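Side-chain contacts in split-Soret cytochrome c (PDB 1H21), which carries two heme c groups and one iron-sulfur cluster, probably [2Fe-2S], in each subunit of its homodimer and may take part in sulfate reduction: residues A48-I52 with V53-G57; C29-V32 with A33-Y37; F200-Q203 with A204-S208; E104-P107 with M108-L112; F10-V13 with G14-G18. One frame throughout, in Å; residues are numbered along the deposited sequence.

Contact 1 (A48-I52 with V53-G57); sequences AFYSI and VGLMG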
loop_
_atom_site.group_PDB
_atom_site.type_symbol
_atom_site.label_atom_id
_atom_site.label_comp_id
_atom_site.label_asym_id
_atom_site.label_seq_id
_atom_site.Cartn_x
_atom_site.Cartn_y
_atom_site.Cartn_z
ATOM N N ALA A 48 11.468 7.879 1.822
ATOM C CA ALA A 48 11.639 7.575 0.414
ATOM C C ALA A 48 10.934 8.595 -0.464
ATOM O O ALA A 48 11.523 9.125 -1.406
ATOM C CB ALA A 48 11.129 6.184 0.106
ATOM N N PHE A 49 9.672 8.883 -0.168
ATOM C CA PHE A 49 8.931 9.841 -0.986
ATOM C C PHE A 49 9.666 11.173 -1.012
ATOM O O PHE A 49 9.981 11.716 -2.068
ATOM C CB PHE A 49 7.513 10.063 -0.459
ATOM C CG PHE A 49 6.682 10.896 -1.372
ATOM C CD1 PHE A 49 6.019 10.315 -2.445
ATOM C CD2 PHE A 49 6.620 12.278 -1.203
ATOM C CE1 PHE A 49 5.296 11.099 -3.364
ATOM C CE2 PHE A 49 5.904 13.080 -2.104
ATOM C CZ PHE A 49 5.237 12.484 -3.194
ATOM N N TYR A 50 9.962 11.688 0.166
ATOM C CA TYR A 50 10.667 12.948 0.237
ATOM C C TYR A 50 12.008 12.947 -0.502
ATOM O O TYR A 50 12.297 13.882 -1.240
ATOM C CB TYR A 50 10.877 13.380 1.678
ATOM C CG TYR A 50 11.391 14.794 1.777
ATOM C CD1 TYR A 50 10.513 15.850 1.990
ATOM C CD2 TYR A 50 12.755 15.083 1.657
ATOM C CE1 TYR A 50 10.971 17.160 2.087
ATOM C CE2 TYR A 50 13.224 16.396 1.750
ATOM C CZ TYR A 50 12.319 17.423 1.968
ATOM O OH TYR A 50 12.744 18.719 2.109
ATOM N N SER A 51 12.798 11.888 -0.364
ATOM C CA SER A 51 14.086 11.872 -1.036
ATOM C C SER A 51 13.952 12.072 -2.549
ATOM O O SER A 51 14.918 12.410 -3.228
ATOM C CB SER A 51 14.872 10.594 -0.711
ATOM O OG SER A 51 14.369 9.471 -1.390
ATOM N N ILE A 52 12.745 11.917 -3.074
ATOM C CA ILE A 52 12.535 12.072 -4.503
ATOM C C ILE A 52 11.855 13.388 -4.847
ATOM O O ILE A 52 12.433 14.244 -5.519
ATOM C CB ILE A 52 11.754 10.864 -5.068
ATOM C CG1 ILE A 52 12.688 9.648 -5.119
ATOM C CG2 ILE A 52 11.134 11.198 -6.413
ATOM C CD1 ILE A 52 12.081 8.401 -5.695
ATOM N N VAL A 53 10.642 13.574 -4.349
ATOM C CA VAL A 53 9.877 14.787 -4.620
ATOM C C VAL A 53 10.307 15.901 -3.684
ATOM O O VAL A 53 10.232 17.076 -4.035
ATOM C CB VAL A 53 8.368 14.514 -4.480
ATOM C CG1 VAL A 53 7.558 15.775 -4.711
ATOM C CG2 VAL A 53 7.948 13.412 -5.455
ATOM N N GLY A 54 10.777 15.525 -2.501
ATOM C CA GLY A 54 11.226 16.513 -1.535
ATOM C C GLY A 54 12.501 17.192 -2.021
ATOM O O GLY A 54 12.646 18.414 -1.898
ATOM N N LEU A 55 13.431 16.405 -2.555
ATOM C CA LEU A 55 14.673 16.968 -3.073
ATOM C C LEU A 55 14.420 17.768 -4.350
ATOM O O LEU A 55 15.088 18.763 -4.592
ATOM C CB LEU A 55 15.731 15.887 -3.295
ATOM C CG LEU A 55 16.218 15.220 -2.010
ATOM C CD1 LEU A 55 17.428 14.419 -2.359
ATOM C CD2 LEU A 55 16.553 16.251 -0.940
ATOM N N MET A 56 13.464 17.344 -5.170
ATOM C CA MET A 56 13.127 18.108 -6.374
ATOM C C MET A 56 12.531 19.462 -5.939
ATOM O O MET A 56 12.697 20.470 -6.624
ATOM C CB MET A 56 12.110 17.365 -7.258
ATOM C CG MET A 56 12.668 16.159 -7.964
ATOM S SD MET A 56 11.560 15.655 -9.262
ATOM C CE MET A 56 12.245 14.023 -9.680
ATOM N N GLY A 57 11.846 19.482 -4.798
ATOM C CA GLY A 57 11.261 20.717 -4.303
ATOM C C GLY A 57 12.309 21.709 -3.817
ATOM O O GLY A 57 12.203 22.905 -4.102
#

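Contact 2 (C29-V32 with A33-Y37); sequences CAQV and AYDGY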
loop_
_atom_site.group_PDB
_atom_site.type_symbol
_atom_site.label_atom_id
_atom_site.label_comp_id
_atom_site.label_asym_id
_atom_site.label_seq_id
_atom_site.Cartn_x
_atom_site.Cartn_y
_atom_site.Cartn_z
ATOM N N CYS A 29 19.850 10.658 -2.716
ATOM C CA CYS A 29 18.545 10.113 -2.383
ATOM C C CYS A 29 18.568 9.076 -1.273
ATOM O O CYS A 29 17.782 9.166 -0.325
ATOM C CB CYS A 29 17.902 9.535 -3.625
ATOM S SG CYS A 29 17.331 10.850 -4.652
ATOM N N ALA A 30 19.462 8.102 -1.386
ATOM C CA ALA A 30 19.571 7.050 -0.387
ATOM C C ALA A 30 19.748 7.693 0.989
ATOM O O ALA A 30 19.056 7.378 1.978
ATOM C CB ALA A 30 20.780 6.154 -0.725
ATOM N N GLN A 31 20.609 8.698 0.990
ATOM C CA GLN A 31 20.974 9.453 2.172
ATOM C C GLN A 31 19.815 10.204 2.827
ATOM O O GLN A 31 19.528 10.029 4.019
ATOM C CB GLN A 31 22.055 10.419 1.754
ATOM C CG GLN A 31 22.455 11.354 2.818
ATOM C CD GLN A 31 23.568 10.829 3.648
ATOM O OE1 GLN A 31 24.341 9.954 3.238
ATOM N NE2 GLN A 31 23.696 11.391 4.820
ATOM N N VAL A 32 19.176 11.072 2.049
ATOM C CA VAL A 32 18.043 11.860 2.542
ATOM C C VAL A 32 16.873 10.952 2.988
ATOM O O VAL A 32 16.189 11.251 3.973
ATOM C CB VAL A 32 17.575 12.876 1.465
ATOM C CG1 VAL A 32 16.434 13.734 1.998
ATOM C CG2 VAL A 32 18.742 13.744 1.049
ATOM N N ALA A 33 16.663 9.847 2.262
ATOM C CA ALA A 33 15.611 8.872 2.581
ATOM C C ALA A 33 15.874 8.312 3.960
ATOM O O ALA A 33 14.965 8.270 4.790
ATOM C CB ALA A 33 15.570 7.732 1.549
ATOM N N TYR A 34 17.122 7.907 4.206
ATOM C CA TYR A 34 17.517 7.365 5.506
ATOM C C TYR A 34 17.269 8.406 6.609
ATOM O O TYR A 34 16.749 8.081 7.685
ATOM C CB TYR A 34 18.987 6.939 5.477
ATOM C CG TYR A 34 19.543 6.468 6.816
ATOM C CD1 TYR A 34 19.537 5.122 7.167
ATOM C CD2 TYR A 34 20.051 7.380 7.743
ATOM C CE1 TYR A 34 20.018 4.697 8.408
ATOM C CE2 TYR A 34 20.523 6.968 8.973
ATOM C CZ TYR A 34 20.501 5.626 9.303
ATOM O OH TYR A 34 20.928 5.235 10.547
ATOM N N ASP A 35 17.612 9.661 6.333
ATOM C CA ASP A 35 17.412 10.742 7.306
ATOM C C ASP A 35 15.923 11.019 7.495
ATOM O O ASP A 35 15.426 11.173 8.618
ATOM C CB ASP A 35 18.122 12.030 6.844
ATOM C CG ASP A 35 19.648 11.910 6.869
ATOM O OD1 ASP A 35 20.185 10.926 7.437
ATOM O OD2 ASP A 35 20.322 12.814 6.316
ATOM N N GLY A 36 15.214 11.049 6.377
ATOM C CA GLY A 36 13.790 11.304 6.402
ATOM C C GLY A 36 13.055 10.288 7.244
ATOM O O GLY A 36 12.130 10.653 7.973
ATOM N N TYR A 37 13.521 9.035 7.192
ATOM C CA TYR A 37 12.922 7.923 7.927
ATOM C C TYR A 37 12.806 8.212 9.428
ATOM O O TYR A 37 11.762 7.927 10.058
ATOM C CB TYR A 37 13.724 6.626 7.668
ATOM C CG TYR A 37 13.391 5.457 8.597
ATOM C CD1 TYR A 37 12.351 4.563 8.302
ATOM C CD2 TYR A 37 14.069 5.289 9.816
ATOM C CE1 TYR A 37 11.989 3.540 9.209
ATOM C CE2 TYR A 37 13.718 4.286 10.714
ATOM C CZ TYR A 37 12.680 3.419 10.413
ATOM O OH TYR A 37 12.323 2.461 11.335
#

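Contact 3 (F200-Q203 with A204-S208); sequences FPMQ and ASVSS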
loop_
_atom_site.group_PDB
_atom_site.type_symbol
_atom_site.label_atom_id
_atom_site.label_comp_id
_atom_site.label_asym_id
_atom_site.label_seq_id
_atom_site.Cartn_x
_atom_site.Cartn_y
_atom_site.Cartn_z
ATOM N N PHE A 200 14.392 -6.616 -14.806
ATOM C CA PHE A 200 14.086 -7.821 -14.054
ATOM C C PHE A 200 12.920 -8.543 -14.710
ATOM O O PHE A 200 11.786 -8.048 -14.731
ATOM C CB PHE A 200 13.730 -7.493 -12.622
ATOM C CG PHE A 200 14.911 -7.304 -11.735
ATOM C CD1 PHE A 200 15.615 -6.119 -11.744
ATOM C CD2 PHE A 200 15.285 -8.298 -10.841
ATOM C CE1 PHE A 200 16.674 -5.915 -10.869
ATOM C CE2 PHE A 200 16.345 -8.102 -9.962
ATOM C CZ PHE A 200 17.038 -6.904 -9.977
ATOM N N PRO A 201 13.182 -9.728 -15.264
ATOM C CA PRO A 201 12.148 -10.524 -15.930
ATOM C C PRO A 201 11.027 -10.947 -14.970
ATOM O O PRO A 201 11.151 -10.811 -13.740
ATOM C CB PRO A 201 12.941 -11.726 -16.446
ATOM C CG PRO A 201 14.050 -11.869 -15.417
ATOM C CD PRO A 201 14.467 -10.455 -15.195
ATOM N N MET A 202 9.920 -11.430 -15.523
ATOM C CA MET A 202 8.828 -11.877 -14.673
ATOM C C MET A 202 9.313 -13.044 -13.795
ATOM O O MET A 202 10.215 -13.805 -14.198
ATOM C CB MET A 202 7.623 -12.305 -15.522
ATOM C CG MET A 202 6.472 -12.888 -14.720
ATOM S SD MET A 202 4.946 -12.992 -15.618
ATOM C CE MET A 202 4.405 -11.267 -15.469
ATOM N N GLN A 203 8.721 -13.165 -12.602
ATOM C CA GLN A 203 9.068 -14.231 -11.675
ATOM C C GLN A 203 8.646 -15.581 -12.250
ATOM O O GLN A 203 7.641 -15.686 -12.956
ATOM C CB GLN A 203 8.407 -14.022 -10.302
ATOM C CG GLN A 203 8.708 -12.709 -9.624
ATOM C CD GLN A 203 7.575 -11.727 -9.793
ATOM O OE1 GLN A 203 7.051 -11.554 -10.875
ATOM N NE2 GLN A 203 7.200 -11.070 -8.734
ATOM N N ALA A 204 9.402 -16.614 -11.906
ATOM C CA ALA A 204 9.143 -17.964 -12.382
ATOM C C ALA A 204 7.755 -18.451 -12.039
ATOM O O ALA A 204 6.992 -18.851 -12.917
ATOM C CB ALA A 204 10.174 -18.918 -11.808
ATOM N N SER A 205 7.435 -18.428 -10.750
ATOM C CA SER A 205 6.129 -18.886 -10.283
ATOM C C SER A 205 4.992 -18.081 -10.914
ATOM O O SER A 205 4.014 -18.663 -11.397
ATOM C CB SER A 205 6.060 -18.823 -8.758
ATOM O OG SER A 205 6.146 -17.488 -8.324
ATOM N N VAL A 206 5.150 -16.756 -10.965
ATOM C CA VAL A 206 4.131 -15.888 -11.550
ATOM C C VAL A 206 3.819 -16.295 -12.983
ATOM O O VAL A 206 2.649 -16.418 -13.364
ATOM C CB VAL A 206 4.556 -14.420 -11.511
ATOM C CG1 VAL A 206 3.441 -13.548 -12.050
ATOM C CG2 VAL A 206 4.905 -14.016 -10.095
ATOM N N SER A 207 4.864 -16.535 -13.763
ATOM C CA SER A 207 4.680 -16.942 -15.141
ATOM C C SER A 207 4.021 -18.301 -15.281
ATOM O O SER A 207 3.050 -18.424 -16.022
ATOM C CB SER A 207 6.005 -16.931 -15.895
ATOM O OG SER A 207 6.605 -15.651 -15.821
ATOM N N SER A 208 4.493 -19.312 -14.550
ATOM C CA SER A 208 3.913 -20.657 -14.683
ATOM C C SER A 208 2.516 -20.810 -14.091
ATOM O O SER A 208 1.635 -21.395 -14.710
ATOM C CB SER A 208 4.870 -21.747 -14.161
ATOM O OG SER A 208 5.182 -21.586 -12.793
#

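Contact 4 (E104-P107 with M108-L112); sequences EVHP and MVNEL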
loop_
_atom_site.group_PDB
_atom_site.type_symbol
_atom_site.label_atom_id
_atom_site.label_comp_id
_atom_site.label_asym_id
_atom_site.label_seq_id
_atom_site.Cartn_x
_atom_site.Cartn_y
_atom_site.Cartn_z
ATOM N N GLU A 104 2.913 3.404 -18.635
ATOM C CA GLU A 104 4.338 3.662 -18.513
ATOM C C GLU A 104 4.945 3.328 -17.166
ATOM O O GLU A 104 6.119 2.962 -17.102
ATOM C CB GLU A 104 4.655 5.124 -18.840
ATOM C CG GLU A 104 4.636 5.489 -20.323
ATOM C CD GLU A 104 5.103 6.919 -20.561
ATOM O OE1 GLU A 104 4.253 7.839 -20.536
ATOM O OE2 GLU A 104 6.322 7.120 -20.760
ATOM N N VAL A 105 4.184 3.511 -16.089
ATOM C CA VAL A 105 4.686 3.228 -14.754
ATOM C C VAL A 105 4.822 1.727 -14.447
ATOM O O VAL A 105 5.734 1.307 -13.725
ATOM C CB VAL A 105 3.846 3.951 -13.679
ATOM C CG1 VAL A 105 4.366 3.627 -12.276
ATOM C CG2 VAL A 105 3.917 5.462 -13.912
ATOM N N HIS A 106 3.979 0.913 -15.070
ATOM C CA HIS A 106 4.004 -0.528 -14.851
ATOM C C HIS A 106 5.399 -1.168 -14.876
ATOM O O HIS A 106 5.821 -1.745 -13.879
ATOM C CB HIS A 106 3.062 -1.252 -15.825
ATOM C CG HIS A 106 2.785 -2.678 -15.438
ATOM N ND1 HIS A 106 2.686 -3.088 -14.124
ATOM C CD2 HIS A 106 2.558 -3.784 -16.189
ATOM C CE1 HIS A 106 2.409 -4.378 -14.080
ATOM N NE2 HIS A 106 2.325 -4.822 -15.321
ATOM N N PRO A 107 6.146 -1.068 -15.999
ATOM C CA PRO A 107 7.469 -1.706 -15.986
ATOM C C PRO A 107 8.426 -1.106 -14.968
ATOM O O PRO A 107 9.303 -1.809 -14.465
ATOM C CB PRO A 107 7.951 -1.536 -17.433
ATOM C CG PRO A 107 7.302 -0.252 -17.869
ATOM C CD PRO A 107 5.893 -0.432 -17.313
ATOM N N MET A 108 8.231 0.167 -14.624
ATOM C CA MET A 108 9.098 0.824 -13.638
ATOM C C MET A 108 8.883 0.195 -12.247
ATOM O O MET A 108 9.830 -0.134 -11.549
ATOM C CB MET A 108 8.810 2.336 -13.579
ATOM C CG MET A 108 9.011 3.096 -14.899
ATOM S SD MET A 108 8.651 4.892 -14.732
ATOM C CE MET A 108 9.846 5.365 -13.535
ATOM N N VAL A 109 7.628 0.040 -11.845
ATOM C CA VAL A 109 7.307 -0.557 -10.556
ATOM C C VAL A 109 7.673 -2.050 -10.578
ATOM O O VAL A 109 8.083 -2.611 -9.555
ATOM C CB VAL A 109 5.801 -0.382 -10.238
ATOM C CG1 VAL A 109 5.390 -1.182 -9.000
ATOM C CG2 VAL A 109 5.503 1.086 -10.058
ATOM N N ASN A 110 7.550 -2.686 -11.741
ATOM C CA ASN A 110 7.888 -4.098 -11.848
ATOM C C ASN A 110 9.358 -4.304 -11.526
ATOM O O ASN A 110 9.722 -5.261 -10.838
ATOM C CB ASN A 110 7.595 -4.642 -13.247
ATOM C CG ASN A 110 6.122 -4.942 -13.463
ATOM O OD1 ASN A 110 5.322 -4.922 -12.527
ATOM N ND2 ASN A 110 5.756 -5.232 -14.703
ATOM N N GLU A 111 10.201 -3.403 -12.023
ATOM C CA GLU A 111 11.631 -3.498 -11.768
ATOM C C GLU A 111 11.930 -3.211 -10.297
ATOM O O GLU A 111 12.677 -3.949 -9.643
ATOM C CB GLU A 111 12.419 -2.534 -12.673
ATOM C CG GLU A 111 13.795 -2.194 -12.124
ATOM C CD GLU A 111 14.855 -2.026 -13.178
ATOM O OE1 GLU A 111 14.588 -2.296 -14.366
ATOM O OE2 GLU A 111 15.983 -1.633 -12.794
ATOM N N LEU A 112 11.354 -2.134 -9.778
ATOM C CA LEU A 112 11.548 -1.767 -8.385
ATOM C C LEU A 112 11.113 -2.905 -7.450
ATOM O O LEU A 112 11.886 -3.319 -6.586
ATOM C CB LEU A 112 10.768 -0.489 -8.086
ATOM C CG LEU A 112 10.864 0.037 -6.667
ATOM C CD1 LEU A 112 12.333 0.279 -6.308
ATOM C CD2 LEU A 112 10.019 1.308 -6.572
#

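Contact 5 (F10-V13 with G14-G18); sequences FDQV and GGAFG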
loop_
_atom_site.group_PDB
_atom_site.type_symbol
_atom_site.label_atom_id
_atom_site.label_comp_id
_atom_site.label_asym_id
_atom_site.label_seq_id
_atom_site.Cartn_x
_atom_site.Cartn_y
_atom_site.Cartn_z
ATOM N N PHE A 10 -12.475 15.806 -10.899
ATOM C CA PHE A 10 -11.483 14.762 -11.173
ATOM C C PHE A 10 -10.191 15.250 -11.773
ATOM O O PHE A 10 -9.210 14.505 -11.796
ATOM C CB PHE A 10 -12.049 13.622 -12.043
ATOM C CG PHE A 10 -13.155 12.864 -11.392
ATOM C CD1 PHE A 10 -14.246 12.429 -12.134
ATOM C CD2 PHE A 10 -13.137 12.638 -10.012
ATOM C CE1 PHE A 10 -15.323 11.787 -11.511
ATOM C CE2 PHE A 10 -14.198 12.000 -9.380
ATOM C CZ PHE A 10 -15.299 11.572 -10.134
ATOM N N ASP A 11 -10.164 16.486 -12.243
ATOM C CA ASP A 11 -8.938 16.991 -12.827
ATOM C C ASP A 11 -8.067 17.611 -11.735
ATOM O O ASP A 11 -8.473 17.655 -10.567
ATOM C CB ASP A 11 -9.264 17.987 -13.930
ATOM C CG ASP A 11 -8.128 18.152 -14.919
ATOM O OD1 ASP A 11 -7.227 17.269 -14.993
ATOM O OD2 ASP A 11 -8.137 19.185 -15.623
ATOM N N GLN A 12 -6.882 18.096 -12.085
ATOM C CA GLN A 12 -6.008 18.686 -11.077
ATOM C C GLN A 12 -5.085 19.750 -11.645
ATOM O O GLN A 12 -4.777 19.756 -12.846
ATOM C CB GLN A 12 -5.125 17.604 -10.481
ATOM C CG GLN A 12 -4.080 17.160 -11.456
ATOM C CD GLN A 12 -3.653 15.763 -11.224
ATOM O OE1 GLN A 12 -2.509 15.515 -10.872
ATOM N NE2 GLN A 12 -4.566 14.822 -11.413
ATOM N N VAL A 13 -4.573 20.592 -10.750
ATOM C CA VAL A 13 -3.630 21.644 -11.122
ATOM C C VAL A 13 -2.445 20.973 -11.818
ATOM O O VAL A 13 -1.877 19.989 -11.312
ATOM C CB VAL A 13 -3.100 22.415 -9.862
ATOM C CG1 VAL A 13 -2.060 23.455 -10.252
ATOM C CG2 VAL A 13 -4.254 23.085 -9.116
ATOM N N GLY A 14 -2.117 21.476 -13.002
ATOM C CA GLY A 14 -0.995 20.934 -13.760
ATOM C C GLY A 14 -1.350 19.756 -14.650
ATOM O O GLY A 14 -0.564 19.352 -15.521
ATOM N N GLY A 15 -2.549 19.219 -14.448
ATOM C CA GLY A 15 -2.992 18.081 -15.231
ATOM C C GLY A 15 -2.424 16.777 -14.689
ATOM O O GLY A 15 -1.452 16.758 -13.921
ATOM N N ALA A 16 -3.079 15.687 -15.058
ATOM C CA ALA A 16 -2.682 14.361 -14.647
ATOM C C ALA A 16 -1.308 14.036 -15.217
ATOM O O ALA A 16 -1.112 14.119 -16.429
ATOM C CB ALA A 16 -3.710 13.339 -15.143
ATOM N N PHE A 17 -0.363 13.680 -14.344
ATOM C CA PHE A 17 1.005 13.304 -14.733
ATOM C C PHE A 17 1.714 14.464 -15.443
ATOM O O PHE A 17 2.622 14.252 -16.235
ATOM C CB PHE A 17 0.981 12.056 -15.639
ATOM C CG PHE A 17 -0.048 11.012 -15.225
ATOM C CD1 PHE A 17 -0.956 10.504 -16.147
ATOM C CD2 PHE A 17 -0.151 10.589 -13.904
ATOM C CE1 PHE A 17 -1.958 9.595 -15.761
ATOM C CE2 PHE A 17 -1.151 9.686 -13.524
ATOM C CZ PHE A 17 -2.055 9.193 -14.463
ATOM N N GLY A 18 1.327 15.689 -15.109
ATOM C CA GLY A 18 1.916 16.846 -15.751
ATOM C C GLY A 18 3.144 17.487 -15.121
ATOM O O GLY A 18 3.549 18.560 -15.543
#

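Contact 1 (A48-I52 with V53-G57)
Val53 N donates to Phe49 O over 3.0 Å, with the N-H pointing well at the oxygen, and Met56 N reaches Ile52 O at 3.3 Å. Ser51 adds a side-chain bond on the same backbone: its OG donates to Ala48 O at 2.9 Å, turning the hydroxyl back along the helix. Tyr50 O faces both Gly54 N and Leu55 N, but each bond is weak and the oxygen is less surely placed. This is where helix 44-60 widens into a pi-type turn at residues 50-52. Beyond the backbone, the Tyr50 ring packs on Gly54. With CG anti to the backbone N (chi1 -170°), the ring is carried forward along the helix until Gly54 CA sits over the centre of one face, a CH-pi contact 3.5 Å from the centroid and 4° off the normal. Its hydroxyl is held outside the two segments, by Glu58 and by the backbone N of Phe10 of the second subunit. Phe49 meets Val53 less squarely: CZ touches Val53 CG2 at 3.7 Å, and that methyl stands off-centre from the ring. Leu55 CG lies 3.3 Å from Ser51 O, while the Leu55 side chain continues onto Val32 of helix 26-38. Ile52 turns to Ala182 and Ile186 of helix 165-192, and Phe49 and Val53 share Thr95 of helix 87-99.

Contact 2 (C29-V32 with A33-Y37)
Ala33, Val32 and Gln31 lose most surface where two turns of helix 26-38 succeed one another. Ala33 is tied to the preceding turn by its backbone, Ala33 N donating to Cys29 O at 2.9 Å, and its methyl presses on the same carbonyl, CB standing 3.2 Å from Cys29 O. Beyond that turn the methyl rests on Ala179 of helix 165-192 and on Ser51 of helix 44-60. Val32 acts through its main chain: Gly36 N donates to Val32 O over a short 2.6 Å. The methyl branches of Val32 turn instead to helix 44-60, where CG1 faces Tyr50, and the side chain also packs on Phe10 of the second subunit. Gln31 accepts from Asp35 N at its backbone O, 3.0 Å away, and the end of its side chain bends round near the same residue. CG is anti to the backbone N (chi1 175°), and a bend at chi2 swings the amide round, yet NE2 stops 4.0 Å from Asp35 OD2, with amide and carboxylate planes turned 88° apart. Between these, Tyr34 N bonds to Ala30 O at 3.0 Å, and the Tyr34 ring leads off the helix into a buried setting against Phe124 and Trp38, its hydroxyl bonded to Glu169 and to the backbone N of Gln131. Cohesion within this piece of helix therefore comes from the i to i+4 peptide bonds: the one polar pair of side chains, near the solvent, is too long to count for much, and the apolar groups are spent on neighbouring helices and on the other subunit.

Contact 3 (F200-Q203 with A204-S208)
Gln203 O is gripped twice by one residue: Ser207 N and Ser207 OG both donate to it, each at 3.0 Å, and they arrive from opposite faces of its carbonyl plane. The N-H comes in with an angle of 162° at the hydrogen, whereas the hydroxyl stands well above the plane. Ser207 can do this because its OG lies beside the backbone N (chi1 -57°), bringing both donors to the same oxygen. The hydroxyl also meets the Met202 side chain closely, OG lying 3.0 Å from Met202 CG and 3.1 Å from Met202 SD. Met202 runs across Val206 at about a right angle, with SD 3.9 Å from Val206 CG1. The other valine branch serves Gln203: CG2 sits 3.5 Å from Gln203 CB and 3.4 Å from Gln203 OE1, and the glutamine chain bends at chi2, which sets a face of its amide against this methyl. The amide nitrogen is fixed from outside the segments, NE2 donating to Glu117 OE1 and to Ile226 O. Arg114 of helix 102-118 flanks both Met202 and Gln203, and Trp82 of the second subunit packs on Gln203. Ser205 OG is hydrogen-bonded to Asp228 and to the backbone N of Cys229. Gln203 occupies the N-cap position, where an extended chain gives way to helix 204-213. That helix carries the CXXCH heme-binding motif of c-type cytochromes: Ser208 lines the heme pocket, Cys209 and Cys212 attach the heme covalently, and His213 is an axial ligand of its iron.

Contact 4 (E104-P107 with M108-L112)
His106 and Asn110 lie one turn apart with the amide set over the imidazole. Asn110 ND2 stands 3.4 Å above the plane of the His106 ring, over its centre, while the ring and amide planes are 68° apart, so the amide meets the face steeply rather than stacking flat on it. Its oxygen leans to one side, Asn110 OD1 being 3.3 Å from His106 CE1. Having CG anti to the backbone N (chi1 -166°) carries the imidazole forward along the helix beneath the asparagine. Both polar groups are fixed by the other subunit: Asn110 OD1 accepts from Trp82 NE1, and His106 ND1 is hydrogen-bonded to Ser80 OG, both of the second subunit. Next to this pair, Val105 and Val109 cross obliquely, Val105 CG1 touching Val109 CG2 at 3.6 Å, and Val109 N donates to Val105 O at 3.0 Å. Met108 takes the side of the helix facing inward; its CB lies 3.2 Å from Val105 O before the chain bends at chi3. Pro107 has no N-H to give to the previous turn, and the helix kinks there, but its carbonyl still serves the next turn, Glu111 N reaching Pro107 O at 3.1 Å. Glu111 also accepts from the backbone N of Thr199. In the fold, helix 102-118 packs on two others: Val105, Met108 and Val109 lie on Phe96 of helix 87-99, Met108, Glu111 and Leu112 on Ile185 of helix 165-192, and Glu104 and Glu111 form salt bridges to Lys189 and Lys181 of that same helix.

Contact 5 (F10-V13 with G14-G18)
Two successive type II beta turns, one joining Gln12 to Gly15 and the next running from Gly15 to Gly18, make a surface contact in the N-terminal arm that precedes helix 26-38. The first turn is closed by Gly15 N donating to Gln12 O at 2.8 Å. Val13 and Gly14 occupy its corners. Gly14, with a positive phi of 87°, has the left-handed conformation that the third position of a type II turn requires. Gly15 belongs to both turns, giving its N-H to the first and its carbonyl to the second, where Gly18 N reaches Gly15 O at 3.2 Å. The aliphatic part of Gln12 lies against the second limb of the turn. Its CG sits between the backbone N and the carbonyl carbon (chi1 72°), which places CG 3.6 Å from Gly15 O, and the chain then runs on extended to end alongside Ala16. Asp11 borders the turn: OD1 takes a weak bond from Gln12 N at 3.0 Å and comes within 4.3 Å of Gly15 CA. In the second turn, Ala16 CB stands over one face of the Phe17 ring, 4.1 Å above its plane and offset toward the rim. The arm lies against the second subunit. Phe10 meets Gly36 of helix 26-38 there, with Tyr39 beside it, while Gln12, Val13 and Phe17 rest on Ala70, Gln66 and Glu73 between that subunit's helices 44-60 and 87-99.

How the contacts relate
Contacts 1 and 2 form one packed unit, centres 9 Å apart, with Ser51 O 3.2 Å from Cys29 SG. Both approach the iron-sulfur site: the side chains of Phe49 and Ala33 each lie about 9 Å from that of Cys44, a probable cluster ligand. Across the chain's centre, about 31 Å away between centres, contact 3 stands beside a heme c, the Val206 side chain about 4 Å from it. Contact 4 adjoins contact 3 through Phe200 CD1 and Glu111 O, 4.2 Å apart. Contact 5 is remote from the cofactors, yet its Phe10 reaches contacts 1 and 2 of the second subunit. All five contacts touch the dimer partner.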